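Local coordinates for protein LacI family sugar-binding transcriptional regulator (Enterococcus faecalis V583, PDB 4RK0) that binds ribose between its two sugar-binding lobes and, as a LacI-family member, probably regulates transcription by binding DNA, at residues 58-63 with 81-86; 124-129 with 151-156; 160-165 with 187-192. All coordinates share one frame; numbering follows the deposited sequence.

Contact 1. Residues 58-63 with 81-86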
loop_
_atom_site.group_PDB
_atom_site.type_symbol
_atom_site.label_atom_id
_atom_site.label_comp_id
_atom_site.label_asym_id
_atom_site.label_seq_id
_atom_site.Cartn_x
_atom_site.Cartn_y
_atom_site.Cartn_z
ATOM N N GLU A 58 -16.147 19.157 2.746
ATOM C CA GLU A 58 -15.546 20.137 3.642
ATOM C C GLU A 58 -14.060 20.348 3.339
ATOM O O GLU A 58 -13.524 21.445 3.503
ATOM C CB GLU A 58 -15.724 19.701 5.090
ATOM C CG GLU A 58 -15.925 20.841 6.071
ATOM C CD GLU A 58 -16.883 20.468 7.186
ATOM O OE1 GLU A 58 -16.814 19.320 7.675
ATOM O OE2 GLU A 58 -17.709 21.322 7.570
ATOM N N LEU A 59 -13.388 19.298 2.889
ATOM C CA LEU A 59 -11.979 19.424 2.562
ATOM C C LEU A 59 -11.791 20.267 1.310
ATOM O O LEU A 59 -10.955 21.195 1.281
ATOM C CB LEU A 59 -11.323 18.061 2.440
ATOM C CG LEU A 59 -9.813 18.133 2.159
ATOM C CD1 LEU A 59 -9.020 18.450 3.416
ATOM C CD2 LEU A 59 -9.362 16.820 1.588
ATOM N N ILE A 60 -12.574 19.992 0.277
ATOM C CA ILE A 60 -12.444 20.740 -0.963
ATOM C C ILE A 60 -12.692 22.248 -0.743
ATOM O O ILE A 60 -12.316 23.038 -1.586
ATOM C CB ILE A 60 -13.324 20.142 -2.102
ATOM C CG1 ILE A 60 -12.787 20.492 -3.490
ATOM C CG2 ILE A 60 -14.800 20.559 -2.013
ATOM C CD1 ILE A 60 -11.667 19.598 -3.942
ATOM N N ARG A 61 -13.265 22.650 0.402
ATOM C CA ARG A 61 -13.509 24.069 0.691
ATOM C C ARG A 61 -12.424 24.739 1.573
ATOM O O ARG A 61 -12.579 25.897 1.950
ATOM C CB ARG A 61 -14.877 24.235 1.365
ATOM C CG ARG A 61 -16.046 23.926 0.467
ATOM C CD ARG A 61 -17.355 23.870 1.244
ATOM N NE ARG A 61 -18.502 24.015 0.344
ATOM C CZ ARG A 61 -18.970 23.066 -0.466
ATOM N NH1 ARG A 61 -20.019 23.331 -1.240
ATOM N NH2 ARG A 61 -18.403 21.857 -0.515
ATOM N N ARG A 62 -11.373 24.009 1.934
ATOM C CA ARG A 62 -10.265 24.584 2.692
ATOM C C ARG A 62 -9.452 25.462 1.770
ATOM O O ARG A 62 -9.398 25.212 0.553
ATOM C CB ARG A 62 -9.311 23.517 3.216
ATOM C CG ARG A 62 -9.933 22.417 4.044
ATOM C CD ARG A 62 -10.840 22.891 5.163
ATOM N NE ARG A 62 -11.397 21.691 5.775
ATOM C CZ ARG A 62 -11.068 21.197 6.966
ATOM N NH1 ARG A 62 -11.626 20.071 7.362
ATOM N NH2 ARG A 62 -10.205 21.815 7.768
ATOM N N SER A 63 -8.779 26.449 2.356
ATOM C CA SER A 63 -7.956 27.376 1.578
ATOM C C SER A 63 -6.495 26.885 1.482
ATOM O O SER A 63 -5.591 27.370 2.171
ATOM C CB SER A 63 -8.058 28.793 2.154
ATOM O OG SER A 63 -8.077 29.745 1.103
ATOM N N GLU A 81 -17.929 25.759 -8.100
ATOM C CA GLU A 81 -18.371 26.617 -7.009
ATOM C C GLU A 81 -17.340 26.857 -5.896
ATOM O O GLU A 81 -17.482 27.802 -5.120
ATOM C CB GLU A 81 -19.699 26.100 -6.430
ATOM C CG GLU A 81 -19.597 24.887 -5.519
ATOM C CD GLU A 81 -20.947 24.250 -5.213
ATOM O OE1 GLU A 81 -21.942 24.553 -5.913
ATOM O OE2 GLU A 81 -21.012 23.433 -4.266
ATOM N N THR A 82 -16.304 26.022 -5.810
ATOM C CA THR A 82 -15.307 26.166 -4.765
ATOM C C THR A 82 -13.978 26.648 -5.340
ATOM O O THR A 82 -13.523 27.747 -5.031
ATOM C CB THR A 82 -15.093 24.831 -4.023
ATOM O OG1 THR A 82 -14.772 23.809 -4.975
ATOM C CG2 THR A 82 -16.354 24.419 -3.268
ATOM N N LEU A 83 -13.363 25.825 -6.182
ATOM C CA LEU A 83 -12.005 26.082 -6.619
ATOM C C LEU A 83 -11.929 27.087 -7.781
ATOM O O LEU A 83 -11.074 27.960 -7.763
ATOM C CB LEU A 83 -11.317 24.772 -7.026
ATOM C CG LEU A 83 -11.326 23.603 -6.032
ATOM C CD1 LEU A 83 -10.454 22.491 -6.604
ATOM C CD2 LEU A 83 -10.815 24.006 -4.654
ATOM N N ARG A 84 -12.745 26.935 -8.823
ATOM C CA ARG A 84 -12.697 27.917 -9.921
ATOM C C ARG A 84 -13.184 29.275 -9.431
ATOM O O ARG A 84 -12.633 30.296 -9.818
ATOM C CB ARG A 84 -13.513 27.496 -11.142
ATOM C CG ARG A 84 -12.761 26.634 -12.139
ATOM C CD ARG A 84 -13.737 25.947 -13.080
ATOM N NE ARG A 84 -13.075 25.165 -14.122
ATOM C CZ ARG A 84 -13.316 23.882 -14.391
ATOM N NH1 ARG A 84 -14.240 23.190 -13.715
ATOM N NH2 ARG A 84 -12.639 23.287 -15.366
ATOM N N ALA A 85 -14.200 29.273 -8.578
ATOM C CA ALA A 85 -14.719 30.506 -8.002
ATOM C C ALA A 85 -13.698 31.193 -7.097
ATOM O O ALA A 85 -13.700 32.411 -6.976
ATOM C CB ALA A 85 -15.993 30.228 -7.229
ATOM N N LYS A 86 -12.819 30.428 -6.460
ATOM C CA LYS A 86 -11.836 31.026 -5.530
ATOM C C LYS A 86 -10.448 31.156 -6.167
ATOM O O LYS A 86 -9.510 31.633 -5.530
ATOM C CB LYS A 86 -11.757 30.225 -4.226
ATOM C CG LYS A 86 -13.014 30.297 -3.367
ATOM C CD LYS A 86 -13.097 29.158 -2.355
ATOM C CE LYS A 86 -12.004 29.217 -1.302
ATOM N NZ LYS A 86 -12.053 28.012 -0.431
HETATM O O HOH W 1 -11.054 25.566 -1.280
#
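One face of the Arg61 guanidinium is covered by the methyl of Thr82, whose CG2 sits centrally on it, 4.1 Å above the plane. Glu81 reaches the same group obliquely: its OE2 forms a salt bridge with Arg61 NH1 at 3.2 Å, the carboxylate and guanidinium planes being turned 70° apart. Arg61 gets there with a chain extended from CG to NE, which spans the methyl before meeting the acid, while its NH2 is held by the carbonyl of Thr57.

Between Lys86 and the turn, a water gathers three groups. It donates to Ile60 O at 2.8 Å and to Arg62 O, and accepts from Lys86 NZ at 2.8 Å, tying the ammonium to the type I turn from Leu59 to Arg62. The apolar part is Ile60 and Leu83, which lie roughly perpendicular, CD1 to CD1 at 4.1 Å, with Leu83 CD2 packed 3.6 Å from Ile60 O.

Both apolar side chains also rest on Phe67 and Ile69 of strand 66-69, so the contact joins the turn after helix 54-59 to helix 76-86, beside the seven-stranded mixed sheet, while Leu59 and Arg62 pack on Ile39 of the second subunit.

Contact 2. Residues 124-129 with 151-156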
loop_
_atom_site.group_PDB
_atom_site.type_symbol
_atom_site.label_atom_id
_atom_site.label_comp_id
_atom_site.label_asym_id
_atom_site.label_seq_id
_atom_site.Cartn_x
_atom_site.Cartn_y
_atom_site.Cartn_z
ATOM N N ARG A 124 -3.856 -17.304 -28.450
ATOM C CA ARG A 124 -4.916 -18.090 -29.097
ATOM C C ARG A 124 -6.162 -18.327 -28.274
ATOM O O ARG A 124 -6.918 -19.257 -28.561
ATOM C CB ARG A 124 -4.394 -19.447 -29.549
ATOM C CG ARG A 124 -3.000 -19.383 -30.132
ATOM C CD ARG A 124 -2.729 -20.488 -31.150
ATOM N NE ARG A 124 -2.432 -21.752 -30.500
ATOM C CZ ARG A 124 -1.216 -22.227 -30.226
ATOM N NH1 ARG A 124 -1.111 -23.406 -29.620
ATOM N NH2 ARG A 124 -0.107 -21.550 -30.526
ATOM N N HIS A 125 -6.418 -17.488 -27.280
ATOM C CA HIS A 125 -7.666 -17.595 -26.528
ATOM C C HIS A 125 -8.824 -17.010 -27.317
ATOM O O HIS A 125 -8.716 -15.911 -27.833
ATOM C CB HIS A 125 -7.520 -16.924 -25.171
ATOM C CG HIS A 125 -6.551 -17.650 -24.307
ATOM N ND1 HIS A 125 -6.921 -18.733 -23.546
ATOM C CD2 HIS A 125 -5.214 -17.528 -24.174
ATOM C CE1 HIS A 125 -5.851 -19.235 -22.952
ATOM N NE2 HIS A 125 -4.800 -18.530 -23.322
ATOM N N GLU A 126 -9.932 -17.748 -27.368
ATOM C CA GLU A 126 -11.062 -17.421 -28.205
ATOM C C GLU A 126 -12.284 -17.067 -27.382
ATOM O O GLU A 126 -13.218 -16.411 -27.879
ATOM C CB GLU A 126 -11.361 -18.618 -29.152
ATOM C CG GLU A 126 -10.179 -19.144 -29.967
ATOM C CD GLU A 126 -10.530 -20.344 -30.847
ATOM O OE1 GLU A 126 -11.535 -21.030 -30.569
ATOM O OE2 GLU A 126 -9.794 -20.610 -31.828
ATOM N N GLN A 127 -12.290 -17.511 -26.127
ATOM C CA GLN A 127 -13.343 -17.177 -25.188
ATOM C C GLN A 127 -12.695 -16.609 -23.957
ATOM O O GLN A 127 -11.938 -17.308 -23.269
ATOM C CB GLN A 127 -14.152 -18.414 -24.829
ATOM C CG GLN A 127 -14.714 -19.125 -26.056
ATOM C CD GLN A 127 -15.582 -20.311 -25.694
ATOM O OE1 GLN A 127 -15.197 -21.457 -25.908
ATOM N NE2 GLN A 127 -16.755 -20.041 -25.140
ATOM N N VAL A 128 -12.955 -15.339 -23.720
ATOM C CA VAL A 128 -12.358 -14.629 -22.593
ATOM C C VAL A 128 -13.370 -13.906 -21.746
ATOM O O VAL A 128 -14.478 -13.601 -22.178
ATOM C CB VAL A 128 -11.322 -13.599 -23.052
ATOM C CG1 VAL A 128 -10.200 -14.265 -23.820
ATOM C CG2 VAL A 128 -11.985 -12.497 -23.884
ATOM N N ILE A 129 -12.949 -13.616 -20.522
ATOM C CA ILE A 129 -13.745 -12.901 -19.567
ATOM C C ILE A 129 -13.006 -11.634 -19.235
ATOM O O ILE A 129 -11.789 -11.661 -19.066
ATOM C CB ILE A 129 -13.902 -13.682 -18.243
ATOM C CG1 ILE A 129 -14.535 -15.054 -18.441
ATOM C CG2 ILE A 129 -14.670 -12.836 -17.259
ATOM C CD1 ILE A 129 -16.035 -15.022 -18.551
ATOM N N TYR A 151 -10.450 -6.967 -30.231
ATOM C CA TYR A 151 -10.805 -8.371 -29.985
ATOM C C TYR A 151 -12.176 -8.678 -30.563
ATOM O O TYR A 151 -13.168 -8.067 -30.165
ATOM C CB TYR A 151 -10.797 -8.663 -28.492
ATOM C CG TYR A 151 -10.747 -10.142 -28.172
ATOM C CD1 TYR A 151 -9.528 -10.825 -28.108
ATOM C CD2 TYR A 151 -11.894 -10.849 -27.912
ATOM C CE1 TYR A 151 -9.483 -12.174 -27.804
ATOM C CE2 TYR A 151 -11.854 -12.197 -27.606
ATOM C CZ TYR A 151 -10.646 -12.853 -27.572
ATOM O OH TYR A 151 -10.659 -14.192 -27.269
ATOM N N THR A 152 -12.231 -9.632 -31.490
ATOM C CA THR A 152 -13.451 -9.912 -32.254
ATOM C C THR A 152 -14.019 -11.297 -31.980
ATOM O O THR A 152 -14.960 -11.690 -32.637
ATOM C CB THR A 152 -13.232 -9.780 -33.805
ATOM O OG1 THR A 152 -12.393 -10.836 -34.303
ATOM C CG2 THR A 152 -12.563 -8.480 -34.139
ATOM N N GLU A 153 -13.449 -12.024 -31.020
ATOM C CA GLU A 153 -14.000 -13.321 -30.586
ATOM C C GLU A 153 -14.937 -13.128 -29.358
ATOM O O GLU A 153 -15.375 -12.022 -29.101
ATOM C CB GLU A 153 -12.852 -14.300 -30.362
ATOM C CG GLU A 153 -11.992 -14.462 -31.623
ATOM C CD GLU A 153 -10.541 -14.794 -31.313
ATOM O OE1 GLU A 153 -9.644 -13.958 -31.574
ATOM O OE2 GLU A 153 -10.293 -15.899 -30.802
ATOM N N LYS A 154 -15.274 -14.197 -28.644
ATOM C CA LYS A 154 -16.327 -14.155 -27.611
ATOM C C LYS A 154 -15.766 -13.580 -26.317
ATOM O O LYS A 154 -14.761 -14.067 -25.798
ATOM C CB LYS A 154 -16.896 -15.559 -27.381
ATOM C CG LYS A 154 -17.567 -16.136 -28.628
ATOM C CD LYS A 154 -17.345 -17.634 -28.788
ATOM C CE LYS A 154 -17.969 -18.155 -30.079
ATOM N NZ LYS A 154 -17.831 -19.632 -30.199
ATOM N N VAL A 155 -16.381 -12.500 -25.856
ATOM C CA VAL A 155 -16.011 -11.827 -24.618
ATOM C C VAL A 155 -17.198 -11.810 -23.684
ATOM O O VAL A 155 -18.292 -11.431 -24.092
ATOM C CB VAL A 155 -15.644 -10.358 -24.866
ATOM C CG1 VAL A 155 -15.208 -9.695 -23.565
ATOM C CG2 VAL A 155 -14.583 -10.227 -25.944
ATOM N N GLN A 156 -16.985 -12.229 -22.436
ATOM C CA GLN A 156 -17.970 -12.060 -21.409
ATOM C C GLN A 156 -17.465 -11.165 -20.284
ATOM O O GLN A 156 -16.307 -11.203 -19.878
ATOM C CB GLN A 156 -18.428 -13.424 -20.877
ATOM C CG GLN A 156 -19.396 -13.330 -19.705
ATOM C CD GLN A 156 -19.977 -14.674 -19.297
ATOM O OE1 GLN A 156 -19.875 -15.668 -20.027
ATOM N NE2 GLN A 156 -20.588 -14.712 -18.119
#
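The hydroxyl of Tyr151 donates to the carbonyl of His125, OH to O 2.7 Å, the shortest polar link between 124-129 and 151-156. The donor stands above the carbonyl plane, 45° out of it, and the acceptor lies at the edge of the phenol ring, near the ring plane. With CG anti to the backbone N (chi1 -163°), Tyr151 projects between the two segments, where Val128 comes to meet it from the opposite direction. Val128 CG2 touches Tyr151 CE2 at 3.7 Å and also reaches Val155 CG2, making a small apolar patch on one face of the sheet.

Beyond the tyrosine the backbones pair as parallel strands. Lys154 N bonds to Glu126 O at 3.1 Å with a bent N-H...O angle of 140°, whereas Val128 N to Lys154 O and Gln156 N to Val128 O are much straighter, the latter 2.9 Å long. On the face opposite Val128, Ile129 and Gln156 lie side by side, Ile129 CD1 being 3.7 Å from Gln156 CB, so the methyl covers the aliphatic root of the glutamine.

The pairing closes the beta-alpha-beta unit of strand 127-132, helix 138-150 and strand 154-159, with 154-159 at the edge of the four-stranded parallel sheet. Phe147 of the connecting helix packs on Val128, Val155 and the Tyr151 ring, and helix 109-122 adds Leu120 against Val128 and Ala117 against Tyr151. On its other side strand 127-132 continues the sheet into strand 181-184.

Contact 3. Residues 160-165 with 187-192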
loop_
_atom_site.group_PDB
_atom_site.type_symbol
_atom_site.label_atom_id
_atom_site.label_comp_id
_atom_site.label_asym_id
_atom_site.label_seq_id
_atom_site.Cartn_x
_atom_site.Cartn_y
_atom_site.Cartn_z
ATOM N N THR A 160 -17.686 -6.950 -10.664
ATOM C CA THR A 160 -17.314 -7.262 -9.322
ATOM C C THR A 160 -16.603 -6.055 -8.769
ATOM O O THR A 160 -16.174 -5.195 -9.522
ATOM C CB THR A 160 -16.431 -8.541 -9.276
ATOM O OG1 THR A 160 -16.544 -9.154 -7.976
ATOM C CG2 THR A 160 -14.910 -8.197 -9.604
ATOM N N GLU A 161 -16.515 -5.974 -7.445
ATOM C CA GLU A 161 -15.820 -4.880 -6.779
ATOM C C GLU A 161 -14.346 -4.776 -7.246
ATOM O O GLU A 161 -13.643 -5.786 -7.452
ATOM C CB GLU A 161 -15.896 -5.071 -5.274
ATOM C CG GLU A 161 -15.086 -4.084 -4.465
ATOM C CD GLU A 161 -15.273 -4.267 -2.971
ATOM O OE1 GLU A 161 -16.222 -3.671 -2.433
ATOM O OE2 GLU A 161 -14.468 -4.986 -2.334
ATOM N N LEU A 162 -13.901 -3.538 -7.389
ATOM C CA LEU A 162 -12.522 -3.229 -7.798
ATOM C C LEU A 162 -11.581 -3.408 -6.612
ATOM O O LEU A 162 -11.217 -2.442 -5.921
ATOM C CB LEU A 162 -12.474 -1.776 -8.293
ATOM C CG LEU A 162 -11.147 -1.264 -8.869
ATOM C CD1 LEU A 162 -10.805 -2.040 -10.107
ATOM C CD2 LEU A 162 -11.358 0.221 -9.205
ATOM N N SER A 163 -11.223 -4.661 -6.340
ATOM C CA SER A 163 -10.503 -5.009 -5.138
ATOM C C SER A 163 -10.096 -6.498 -5.183
ATOM O O SER A 163 -10.578 -7.257 -6.032
ATOM C CB SER A 163 -11.337 -4.751 -3.885
ATOM O OG SER A 163 -12.364 -5.704 -3.766
ATOM N N LYS A 164 -9.210 -6.888 -4.276
ATOM C CA LYS A 164 -8.824 -8.288 -4.186
ATOM C C LYS A 164 -10.036 -9.140 -3.834
ATOM O O LYS A 164 -10.249 -10.165 -4.428
ATOM C CB LYS A 164 -7.699 -8.480 -3.170
ATOM C CG LYS A 164 -6.379 -7.829 -3.525
ATOM C CD LYS A 164 -5.229 -8.315 -2.635
ATOM C CE LYS A 164 -5.203 -7.676 -1.260
ATOM N NZ LYS A 164 -5.352 -6.196 -1.262
ATOM N N THR A 165 -10.862 -8.711 -2.878
ATOM C CA THR A 165 -12.065 -9.477 -2.523
ATOM C C THR A 165 -13.000 -9.592 -3.712
ATOM O O THR A 165 -13.666 -10.616 -3.928
ATOM C CB THR A 165 -12.791 -8.789 -1.327
ATOM O OG1 THR A 165 -11.939 -8.817 -0.177
ATOM C CG2 THR A 165 -14.114 -9.468 -1.000
ATOM N N ASP A 187 -4.661 -5.136 -11.154
ATOM C CA ASP A 187 -3.843 -6.210 -10.561
ATOM C C ASP A 187 -4.490 -6.729 -9.265
ATOM O O ASP A 187 -4.439 -7.924 -8.988
ATOM C CB ASP A 187 -2.399 -5.773 -10.325
ATOM C CG ASP A 187 -1.588 -5.601 -11.637
ATOM O OD1 ASP A 187 -1.943 -6.189 -12.662
ATOM O OD2 ASP A 187 -0.589 -4.882 -11.602
ATOM N N GLU A 188 -5.098 -5.863 -8.482
ATOM C CA GLU A 188 -5.785 -6.320 -7.263
ATOM C C GLU A 188 -6.900 -7.333 -7.571
ATOM O O GLU A 188 -7.000 -8.371 -6.915
ATOM C CB GLU A 188 -6.345 -5.124 -6.478
ATOM C CG GLU A 188 -5.269 -4.254 -5.857
ATOM C CD GLU A 188 -5.687 -3.627 -4.532
ATOM O OE1 GLU A 188 -6.824 -3.130 -4.418
ATOM O OE2 GLU A 188 -4.874 -3.616 -3.589
ATOM N N ILE A 189 -7.726 -7.068 -8.582
ATOM C CA ILE A 189 -8.675 -8.096 -9.025
ATOM C C ILE A 189 -7.982 -9.410 -9.391
ATOM O O ILE A 189 -8.485 -10.496 -9.066
ATOM C CB ILE A 189 -9.508 -7.628 -10.221
ATOM C CG1 ILE A 189 -10.466 -6.551 -9.733
ATOM C CG2 ILE A 189 -10.280 -8.783 -10.839
ATOM C CD1 ILE A 189 -11.348 -5.928 -10.810
ATOM N N ALA A 190 -6.897 -9.317 -10.160
ATOM C CA ALA A 190 -6.142 -10.477 -10.568
ATOM C C ALA A 190 -5.642 -11.292 -9.362
ATOM O O ALA A 190 -5.654 -12.532 -9.390
ATOM C CB ALA A 190 -4.932 -10.056 -11.387
ATOM N N PHE A 191 -5.152 -10.599 -8.349
ATOM C CA PHE A 191 -4.710 -11.313 -7.134
ATOM C C PHE A 191 -5.862 -12.070 -6.491
ATOM O O PHE A 191 -5.692 -13.203 -5.969
ATOM C CB PHE A 191 -4.024 -10.399 -6.116
ATOM C CG PHE A 191 -2.840 -9.652 -6.657
ATOM C CD1 PHE A 191 -2.063 -10.173 -7.700
ATOM C CD2 PHE A 191 -2.515 -8.410 -6.137
ATOM C CE1 PHE A 191 -0.986 -9.467 -8.214
ATOM C CE2 PHE A 191 -1.451 -7.702 -6.654
ATOM C CZ PHE A 191 -0.688 -8.236 -7.692
ATOM N N GLY A 192 -7.049 -11.506 -6.570
ATOM C CA GLY A 192 -8.245 -12.150 -6.024
ATOM C C GLY A 192 -8.592 -13.408 -6.769
ATOM O O GLY A 192 -8.904 -14.427 -6.166
HETATM O O HOH W 2 -8.466 -1.843 -6.277
HETATM O O HOH W 3 -7.865 -5.008 -2.371
HETATM O O HOH W 4 -3.201 -5.122 -2.581
#
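Lys164 and Glu188 form the polar centre of this contact, with NZ 3.5 Å from OE2 in a long salt bridge. The lysine chain bends at chi3 (-78°) and again at chi4, curling its ammonium back toward the acid instead of extending past it. Its CG lies 3.5 Å from Glu188 O, and the backbones come closer still: Lys164 CA makes a CA-H...O contact with Glu188 O at 3.3 Å, and Gly192 CA makes another with Lys164 O at 3.2 Å. The absence of a side chain at Gly192 leaves room for that carbonyl to come against the helix.

Ile189 supplies the apolar part. Its CD1 meets Leu162 CD1 at 4.0 Å, the two side chains running nearly perpendicular, while its CG1 packs against the backbone of Ser163.

Three waters extend the first shell. One donates to both Glu188 OE1 and Leu162 O; a second accepts from Lys164 N and NZ and donates weakly to Glu188 OE1; the third accepts from Lys164 NZ at 2.7 Å and donates to Glu188 OE2. Farther out, Ser163 is the N-cap of helix 164-175: its OG donates to Glu161 OE2 at 2.6 Å, on the anti lone pair, and is also bonded to Gly166 N. Asn186, a residue of the ribose pocket, holds Ile189 N through OD1 and touches Leu162, whose side chain lies about 4 Å from the sugar.

Asp217 of the second subunit adds a weak, long ion pair to Lys164 NZ. The ion pair of Lys164 and Glu188, with its waters, joins the first turns of helices 164-175 and 187-199 beside the subunit interface. Each of these two charges would be expected to favour the ionised state of the other.

How the contacts relate
Contacts 1, 2 and 3 follow one another along the chain without overlap. Contact 1 belongs to the lobe built on the seven-stranded mixed sheet; contacts 2 and 3 belong to the lobe with the four-stranded parallel sheet, and the ribose lies between the lobes. The centres of contacts 1 and 2 are about 46 Å apart, on opposite sides of the chain's centre, whereas those of contacts 2 and 3 are about 20 Å apart and their segments adjoin in sequence, strand 154-159 leading into helix 164-175. Contact 3, nearest the sugar, is about 34 Å from contact 1 between centres, yet both touch the second subunit, so dimer contacts involve both lobes, as in other LacI-family regulators.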